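Local coordinates for protein lectin (Cicer arietinum, PDB 4HSD) that binds metal ions in the central channel of a hemopexin-type four-bladed beta-propeller and, as a lectin, probably recognises carbohydrates, at residues A[64-69]-A[76-81]; A[119-124]-A[134-139]. One frame throughout, in Å; residues are numbered along the deposited sequence.

Contact 1. Residues A[64-69]-A[76-81]; sequences IDCSFD and FIFYEN. With NA (sodium ion), chain C.
With chi1 of 65°, D65 sets its CG between its own backbone N and carbonyl carbon, which swings the carboxylate across to Y79 and E80; F68, at chi1 60°, takes the same setting and brings its ring alongside F76. The two segments illustrate how a propeller blade begins: strand 66-69, the innermost, runs antiparallel to strand 74-79. F68 N and F76 O, and F76 N and F68 O, form a reciprocal pair of hydrogen bonds, each 3.1 Å and in the carbonyl plane. On the side of the sheet that carries F68, F76 and F78, F76 CB sits over one face of the F68 ring, 4.0 Å from its centroid, while F68 CE2 meets the edge of the F78 ring at F78 CE2, 3.6 Å away. C66 SG approaches that F78 ring obliquely. The other side carries S67 and I77, with I64 CG2 lying 4.0 Å from I77 CB. Just past the end of strand 74-79, E80 N donates to D65 OD2 over 2.9 Å in a nearly straight bond (165°), arriving on the syn side of the carboxylate. One carboxylate oxygen is thus spent on a backbone N-H, while D65 reaches the sodium ion through its main-chain O at 2.5 Å. Metal binding here is the work of a neutral carbonyl dipole; the nearby positive charge would still be expected to stabilise the D65 carboxylate as an anion.

Contact 2. Residues A[119-124]-A[134-139]; sequences GIDAAF and LFKGDK. With NA (sodium ion), chain C.
At the head of this hemopexin-type hairpin the backbone fits a classic beta bulge, two residues, D121 and A122, set against the single F135. On either side of the bulge in sequence the packing is close and apolar. A123 CB rests 3.9 Å from L134 CG, and I120 CD1 reaches L134 CD2 on the same side of the sheet. On the other side the F124 and F135 rings meet rim to rim, F124 CE1 to F135 CZ at 3.5 Å, each at the other's edge, so neither covers a face. F135 N bonds to A122 O at 2.7 Å, and A122 N returns a bond to F135 O, whose modelled position is less sure.

The partly exposed end is polar and looser in character. Here K136 begins a type II' turn closed by K139 N to K136 O, with G137 at positive phi. The K136 chain, bent at chi2 (56°) and chi4 (-53°), passes D121 at about a right angle and folds back toward G119 O; that last approach is modelled too short to be trusted, but NZ also bonds to V115 O. D121 OD1 takes the N-H of G137, the second residue of the turn, at 2.7 Å from G137 N, the donor lying 45° out of the carboxylate plane.

Overall arrangement
Contacts 1 and 2 open two successive blades of the propeller, and their centres lie about 10 Å apart. Each has a loop aspartate just before its inner strand, whose carbonyl turns into the central channel: D65 O and D121 O share one sodium ion with N7 O and D174 O, in a site where calcium and magnesium have also been seen. D121 O is 2.6 Å from the ion. Around this axis strand 66-69 packs on residues 119-124, C66 CB lying 3.3 Å from I120 O in the loop and F68 CD2 3.7 Å from A123 CB in the strand. The small A123 touches both C66 and F68, while L134 also touches F68, joining the two hairpins through side chains.

Contact 1. Residues A[64-69]-A[76-81]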
ATOM      1  N   ILE A  64       0.267  -5.752  -9.184  1.00 11.05           N
ATOM      2  CA  ILE A  64       1.078  -4.781  -8.476  1.00 11.37           C
ATOM      3  C   ILE A  64       1.337  -5.250  -7.021  1.00 11.62           C
ATOM      4  O   ILE A  64       0.397  -5.500  -6.244  1.00 11.50           O
ATOM      5  CB  ILE A  64       0.397  -3.417  -8.537  1.00 11.25           C
ATOM      6  CG1 ILE A  64       0.453  -2.876  -9.977  1.00 13.14           C
ATOM      7  CG2 ILE A  64       1.084  -2.456  -7.627  1.00 12.29           C
ATOM      8  CD1 ILE A  64      -0.625  -3.396 -10.893  1.00 16.28           C
ATOM      9  N   ASP A  65       2.607  -5.412  -6.665  1.00 10.75           N
ATOM     10  CA  ASP A  65       2.911  -5.957  -5.343  1.00 11.88           C
ATOM     11  C   ASP A  65       3.110  -4.923  -4.198  1.00 12.02           C
ATOM     12  O   ASP A  65       3.282  -5.313  -3.044  1.00 13.55           O
ATOM     13  CB  ASP A  65       4.067  -6.961  -5.414  1.00  8.94           C
ATOM     14  CG  ASP A  65       5.369  -6.329  -5.830  1.00 10.56           C
ATOM     15  OD1 ASP A  65       5.597  -5.147  -5.485  1.00 10.01           O
ATOM     16  OD2 ASP A  65       6.207  -7.036  -6.454  1.00  9.54           O
ATOM     17  N   CYS A  66       3.118  -3.631  -4.520  1.00 10.85           N
ATOM     18  CA  CYS A  66       3.276  -2.574  -3.527  1.00  9.93           C
ATOM     19  C   CYS A  66       2.835  -1.247  -4.165  1.00 10.93           C
ATOM     20  O   CYS A  66       3.129  -0.981  -5.356  1.00  9.52           O
ATOM     21  CB  CYS A  66       4.744  -2.473  -3.086  1.00  8.73           C
ATOM     22  SG  CYS A  66       5.089  -1.290  -1.732  1.00  8.26           S
ATOM     23  N   SER A  67       2.127  -0.428  -3.386  1.00 10.90           N
ATOM     24  CA  SER A  67       1.732   0.915  -3.833  1.00 12.17           C
ATOM     25  C   SER A  67       1.499   1.894  -2.680  1.00 11.94           C
ATOM     26  O   SER A  67       1.332   1.477  -1.533  1.00 12.74           O
ATOM     27  CB  SER A  67       0.509   0.871  -4.771  1.00 11.44           C
ATOM     28  OG  SER A  67      -0.571   0.124  -4.238  1.00 15.87           O
ATOM     29  N   PHE A  68       1.522   3.189  -2.976  1.00 12.11           N
ATOM     30  CA  PHE A  68       1.199   4.199  -1.969  1.00 12.83           C
ATOM     31  C   PHE A  68       0.670   5.514  -2.558  1.00 13.16           C
ATOM     32  O   PHE A  68       0.979   5.881  -3.698  1.00 12.28           O
ATOM     33  CB  PHE A  68       2.363   4.434  -0.965  1.00 13.64           C
ATOM     34  CG  PHE A  68       3.657   4.899  -1.591  1.00 15.66           C
ATOM     35  CD1 PHE A  68       3.958   6.263  -1.689  1.00 16.15           C
ATOM     36  CD2 PHE A  68       4.598   3.979  -2.024  1.00 15.39           C
ATOM     37  CE1 PHE A  68       5.156   6.695  -2.201  1.00 16.61           C
ATOM     38  CE2 PHE A  68       5.810   4.412  -2.548  1.00 17.67           C
ATOM     39  CZ  PHE A  68       6.088   5.778  -2.634  1.00 16.93           C
ATOM     40  N   ASP A  69      -0.176   6.180  -1.776  1.00 13.49           N
ATOM     41  CA  ASP A  69      -0.735   7.471  -2.160  1.00 13.42           C
ATOM     42  C   ASP A  69       0.373   8.497  -2.007  1.00 12.73           C
ATOM     43  O   ASP A  69       1.196   8.381  -1.096  1.00 12.47           O
ATOM     44  CB  ASP A  69      -1.913   7.818  -1.228  1.00 14.53           C
ATOM     45  CG  ASP A  69      -2.634   9.111  -1.624  1.00 16.74           C
ATOM     46  OD1 ASP A  69      -3.157   9.193  -2.773  1.00 19.87           O
ATOM     47  OD2 ASP A  69      -2.706  10.035  -0.776  1.00 16.13           O
ATOM     48  N   PHE A  76       2.309   5.727  -6.477  1.00  8.51           N
ATOM     49  CA  PHE A  76       3.437   4.949  -6.950  1.00  7.96           C
ATOM     50  C   PHE A  76       3.046   3.477  -6.906  1.00  7.93           C
ATOM     51  O   PHE A  76       2.439   3.002  -5.956  1.00  8.04           O
ATOM     52  CB  PHE A  76       4.685   5.201  -6.081  1.00  7.55           C
ATOM     53  CG  PHE A  76       5.546   6.373  -6.533  1.00  8.93           C
ATOM     54  CD1 PHE A  76       6.305   6.295  -7.682  1.00  8.97           C
ATOM     55  CD2 PHE A  76       5.633   7.530  -5.769  1.00  9.92           C
ATOM     56  CE1 PHE A  76       7.107   7.356  -8.081  1.00 10.33           C
ATOM     57  CE2 PHE A  76       6.452   8.600  -6.164  1.00 10.84           C
ATOM     58  CZ  PHE A  76       7.185   8.510  -7.325  1.00  9.08           C
ATOM     59  N   ILE A  77       3.396   2.761  -7.955  1.00  8.73           N
ATOM     60  CA  ILE A  77       3.083   1.359  -8.058  1.00  9.18           C
ATOM     61  C   ILE A  77       4.363   0.611  -8.399  1.00 10.20           C
ATOM     62  O   ILE A  77       5.217   1.112  -9.130  1.00  9.41           O
ATOM     63  CB  ILE A  77       2.007   1.118  -9.110  1.00  8.88           C
ATOM     64  CG1 ILE A  77       2.399   1.803 -10.423  1.00  9.13           C
ATOM     65  CG2 ILE A  77       0.676   1.676  -8.630  1.00  7.98           C
ATOM     66  CD1 ILE A  77       3.177   0.954 -11.379  1.00 11.62           C
ATOM     67  N   PHE A  78       4.478  -0.586  -7.835  1.00 12.14           N
ATOM     68  CA  PHE A  78       5.661  -1.423  -7.955  1.00 12.28           C
ATOM     69  C   PHE A  78       5.326  -2.863  -8.352  1.00 12.36           C
ATOM     70  O   PHE A  78       4.187  -3.317  -8.244  1.00 13.06           O
ATOM     71  CB  PHE A  78       6.331  -1.528  -6.583  1.00 11.41           C
ATOM     72  CG  PHE A  78       6.942  -0.259  -6.080  1.00 12.80           C
ATOM     73  CD1 PHE A  78       8.312  -0.052  -6.203  1.00 13.05           C
ATOM     74  CD2 PHE A  78       6.176   0.690  -5.384  1.00 12.51           C
ATOM     75  CE1 PHE A  78       8.913   1.077  -5.658  1.00 13.07           C
ATOM     76  CE2 PHE A  78       6.777   1.818  -4.839  1.00 12.49           C
ATOM     77  CZ  PHE A  78       8.162   2.014  -4.985  1.00 11.67           C
ATOM     78  N   TYR A  79       6.371  -3.576  -8.747  1.00 12.36           N
ATOM     79  CA  TYR A  79       6.357  -5.018  -9.013  1.00 12.02           C
ATOM     80  C   TYR A  79       7.835  -5.357  -9.139  1.00 12.11           C
ATOM     81  O   TYR A  79       8.533  -4.791  -9.999  1.00 12.47           O
ATOM     82  CB  TYR A  79       5.625  -5.420 -10.288  1.00 11.84           C
ATOM     83  CG  TYR A  79       5.737  -6.916 -10.509  1.00 10.43           C
ATOM     84  CD1 TYR A  79       5.021  -7.792  -9.732  1.00 11.01           C
ATOM     85  CD2 TYR A  79       6.618  -7.450 -11.452  1.00 13.52           C
ATOM     86  CE1 TYR A  79       5.144  -9.158  -9.879  1.00 12.34           C
ATOM     87  CE2 TYR A  79       6.761  -8.823 -11.615  1.00 13.01           C
ATOM     88  CZ  TYR A  79       6.007  -9.673 -10.824  1.00 13.99           C
ATOM     89  OH  TYR A  79       6.093 -11.039 -10.982  1.00 12.86           O
ATOM     90  N   GLU A  80       8.298  -6.243  -8.259  1.00 11.66           N
ATOM     91  CA  GLU A  80       9.697  -6.610  -8.163  1.00 12.36           C
ATOM     92  C   GLU A  80      10.567  -5.355  -8.180  1.00 12.96           C
ATOM     93  O   GLU A  80      10.241  -4.397  -7.484  1.00 13.49           O
ATOM     94  CB  GLU A  80      10.091  -7.616  -9.243  1.00 12.55           C
ATOM     95  CG  GLU A  80       9.658  -9.025  -8.885  1.00 12.29           C
ATOM     96  CD  GLU A  80       9.795 -10.020 -10.038  1.00 12.70           C
ATOM     97  OE1 GLU A  80      10.697  -9.856 -10.885  1.00 14.19           O
ATOM     98  OE2 GLU A  80       9.009 -10.980 -10.084  1.00 11.16           O
ATOM     99  N   ASN A  81      11.658  -5.334  -8.947  1.00 13.59           N
ATOM    100  CA  ASN A  81      12.552  -4.151  -8.886  1.00 13.79           C
ATOM    101  C   ASN A  81      12.137  -2.949  -9.722  1.00 13.70           C
ATOM    102  O   ASN A  81      12.880  -1.988  -9.810  1.00 14.07           O
ATOM    103  CB  ASN A  81      14.037  -4.509  -9.166  1.00 13.64           C
ATOM    104  CG  ASN A  81      14.300  -4.930 -10.609  1.00 13.25           C
ATOM    105  OD1 ASN A  81      13.640  -4.475 -11.527  1.00 15.59           O
ATOM    106  ND2 ASN A  81      15.299  -5.774 -10.809  1.00 13.48           N
TER
HETATM  107 NA    NA C 301       3.266  -7.142  -1.268  1.00  6.66          NA

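Contact 2. Residues A[119-124]-A[134-139]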
ATOM      1  N   GLY A 119      12.804  -5.170  -4.439  1.00 11.74           N
ATOM      2  CA  GLY A 119      11.377  -5.217  -4.163  1.00 11.57           C
ATOM      3  C   GLY A 119      10.937  -4.703  -2.808  1.00 11.53           C
ATOM      4  O   GLY A 119      11.632  -4.895  -1.797  1.00 11.93           O
ATOM      5  N   ILE A 120       9.772  -4.054  -2.789  1.00 10.78           N
ATOM      6  CA  ILE A 120       9.182  -3.578  -1.545  1.00 10.14           C
ATOM      7  C   ILE A 120       7.884  -4.373  -1.284  1.00 10.09           C
ATOM      8  O   ILE A 120       7.116  -4.635  -2.205  1.00  8.23           O
ATOM      9  CB  ILE A 120       8.969  -2.040  -1.641  1.00 11.10           C
ATOM     10  CG1 ILE A 120      10.353  -1.357  -1.836  1.00 10.48           C
ATOM     11  CG2 ILE A 120       8.231  -1.478  -0.431  1.00  8.07           C
ATOM     12  CD1 ILE A 120      10.305   0.107  -2.153  1.00  9.23           C
ATOM     13  N   ASP A 121       7.673  -4.764  -0.035  1.00 10.54           N
ATOM     14  CA  ASP A 121       6.501  -5.508   0.355  1.00 10.99           C
ATOM     15  C   ASP A 121       5.233  -4.707   0.390  1.00 10.53           C
ATOM     16  O   ASP A 121       4.313  -5.007  -0.298  1.00 11.18           O
ATOM     17  CB  ASP A 121       6.728  -6.155   1.728  1.00 10.76           C
ATOM     18  CG  ASP A 121       7.715  -7.343   1.713  1.00 10.36           C
ATOM     19  OD1 ASP A 121       8.153  -7.715   2.795  1.00  6.64           O
ATOM     20  OD2 ASP A 121       8.037  -7.895   0.669  1.00  7.06           O
ATOM     21  N   ALA A 122       5.209  -3.663   1.185  1.00 11.42           N
ATOM     22  CA  ALA A 122       4.049  -2.766   1.263  1.00 11.36           C
ATOM     23  C   ALA A 122       4.478  -1.361   1.680  1.00 10.90           C
ATOM     24  O   ALA A 122       5.634  -1.137   2.063  1.00 10.89           O
ATOM     25  CB  ALA A 122       2.995  -3.323   2.232  1.00 12.40           C
ATOM     26  N   ALA A 123       3.537  -0.423   1.611  1.00 10.12           N
ATOM     27  CA  ALA A 123       3.795   0.976   1.900  1.00  9.27           C
ATOM     28  C   ALA A 123       2.516   1.779   2.134  1.00 10.59           C
ATOM     29  O   ALA A 123       1.485   1.489   1.525  1.00 12.00           O
ATOM     30  CB  ALA A 123       4.566   1.594   0.748  1.00  8.34           C
ATOM     31  N   PHE A 124       2.589   2.799   3.001  1.00 10.82           N
ATOM     32  CA  PHE A 124       1.475   3.729   3.262  1.00 10.83           C
ATOM     33  C   PHE A 124       1.900   5.227   3.412  1.00 11.30           C
ATOM     34  O   PHE A 124       2.999   5.539   3.865  1.00 10.93           O
ATOM     35  CB  PHE A 124       0.678   3.281   4.501  1.00 11.37           C
ATOM     36  CG  PHE A 124       1.370   3.547   5.813  1.00 12.14           C
ATOM     37  CD1 PHE A 124       2.302   2.644   6.330  1.00 14.41           C
ATOM     38  CD2 PHE A 124       1.086   4.698   6.543  1.00 11.10           C
ATOM     39  CE1 PHE A 124       2.936   2.902   7.564  1.00 15.06           C
ATOM     40  CE2 PHE A 124       1.708   4.957   7.756  1.00  8.94           C
ATOM     41  CZ  PHE A 124       2.625   4.072   8.274  1.00 10.70           C
ATOM     42  N   LEU A 134       7.704   2.612   4.145  1.00 11.87           N
ATOM     43  CA  LEU A 134       7.769   1.422   3.302  1.00 10.70           C
ATOM     44  C   LEU A 134       8.344   0.191   4.047  1.00 11.05           C
ATOM     45  O   LEU A 134       9.190   0.296   4.935  1.00  9.43           O
ATOM     46  CB  LEU A 134       8.596   1.696   2.041  1.00  9.89           C
ATOM     47  CG  LEU A 134       8.189   2.906   1.209  1.00  9.86           C
ATOM     48  CD1 LEU A 134       8.997   4.117   1.673  1.00 10.84           C
ATOM     49  CD2 LEU A 134       8.406   2.635  -0.283  1.00 10.48           C
ATOM     50  N   PHE A 135       7.871  -0.982   3.637  1.00 11.78           N
ATOM     51  CA  PHE A 135       8.206  -2.224   4.297  1.00 12.11           C
ATOM     52  C   PHE A 135       8.648  -3.347   3.395  1.00 12.58           C
ATOM     53  O   PHE A 135       7.969  -3.689   2.416  1.00 12.82           O
ATOM     54  CB  PHE A 135       6.999  -2.715   5.066  1.00 12.56           C
ATOM     55  CG  PHE A 135       6.385  -1.675   5.925  1.00 13.91           C
ATOM     56  CD1 PHE A 135       6.933  -1.375   7.167  1.00 12.95           C
ATOM     57  CD2 PHE A 135       5.250  -0.989   5.500  1.00 14.35           C
ATOM     58  CE1 PHE A 135       6.351  -0.414   7.980  1.00 13.68           C
ATOM     59  CE2 PHE A 135       4.658  -0.020   6.313  1.00 14.61           C
ATOM     60  CZ  PHE A 135       5.223   0.266   7.558  1.00 12.92           C
ATOM     61  N   LYS A 136       9.780  -3.940   3.754  1.00 12.07           N
ATOM     62  CA  LYS A 136      10.300  -5.102   3.069  1.00 12.52           C
ATOM     63  C   LYS A 136      10.853  -5.960   4.188  1.00 13.42           C
ATOM     64  O   LYS A 136      11.628  -5.484   5.039  1.00 13.61           O
ATOM     65  CB  LYS A 136      11.404  -4.701   2.096  1.00 13.35           C
ATOM     66  CG  LYS A 136      12.105  -5.871   1.391  1.00 14.43           C
ATOM     67  CD  LYS A 136      11.133  -6.784   0.623  1.00 12.98           C
ATOM     68  CE  LYS A 136      11.910  -7.708  -0.271  1.00 11.36           C
ATOM     69  NZ  LYS A 136      12.819  -6.893  -1.106  1.00 11.10           N
ATOM     70  N   GLY A 137      10.419  -7.217   4.220  1.00 13.70           N
ATOM     71  CA  GLY A 137      10.863  -8.127   5.268  1.00 12.64           C
ATOM     72  C   GLY A 137      10.475  -7.636   6.644  1.00 12.71           C
ATOM     73  O   GLY A 137       9.291  -7.512   6.958  1.00 11.72           O
ATOM     74  N   ASP A 138      11.480  -7.362   7.471  1.00 13.27           N
ATOM     75  CA  ASP A 138      11.236  -6.980   8.863  1.00 13.26           C
ATOM     76  C   ASP A 138      11.781  -5.576   9.163  1.00 13.07           C
ATOM     77  O   ASP A 138      11.712  -5.100  10.300  1.00 13.42           O
ATOM     78  CB  ASP A 138      11.826  -8.021   9.823  1.00 13.57           C
ATOM     79  CG  ASP A 138      13.341  -7.970   9.884  1.00 14.71           C
ATOM     80  OD1 ASP A 138      13.910  -8.187  10.981  1.00 16.36           O
ATOM     81  OD2 ASP A 138      13.981  -7.711   8.848  1.00 16.35           O
ATOM     82  N   LYS A 139      12.280  -4.911   8.123  1.00 12.87           N
ATOM     83  CA  LYS A 139      12.774  -3.550   8.216  1.00 12.00           C
ATOM     84  C   LYS A 139      11.753  -2.592   7.618  1.00 12.24           C
ATOM     85  O   LYS A 139      10.872  -3.018   6.866  1.00 11.30           O
ATOM     86  CB  LYS A 139      14.078  -3.416   7.418  1.00 13.35           C
ATOM     87  CG  LYS A 139      15.289  -4.171   7.961  1.00 14.61           C
ATOM     88  CD  LYS A 139      15.685  -3.708   9.395  1.00 15.12           C
ATOM     89  CE  LYS A 139      16.641  -4.733  10.041  1.00 16.93           C
ATOM     90  NZ  LYS A 139      16.849  -4.509  11.515  1.00 18.83           N
TER
HETATM   91 NA    NA C 301       3.266  -7.142  -1.268  1.00  6.66          NA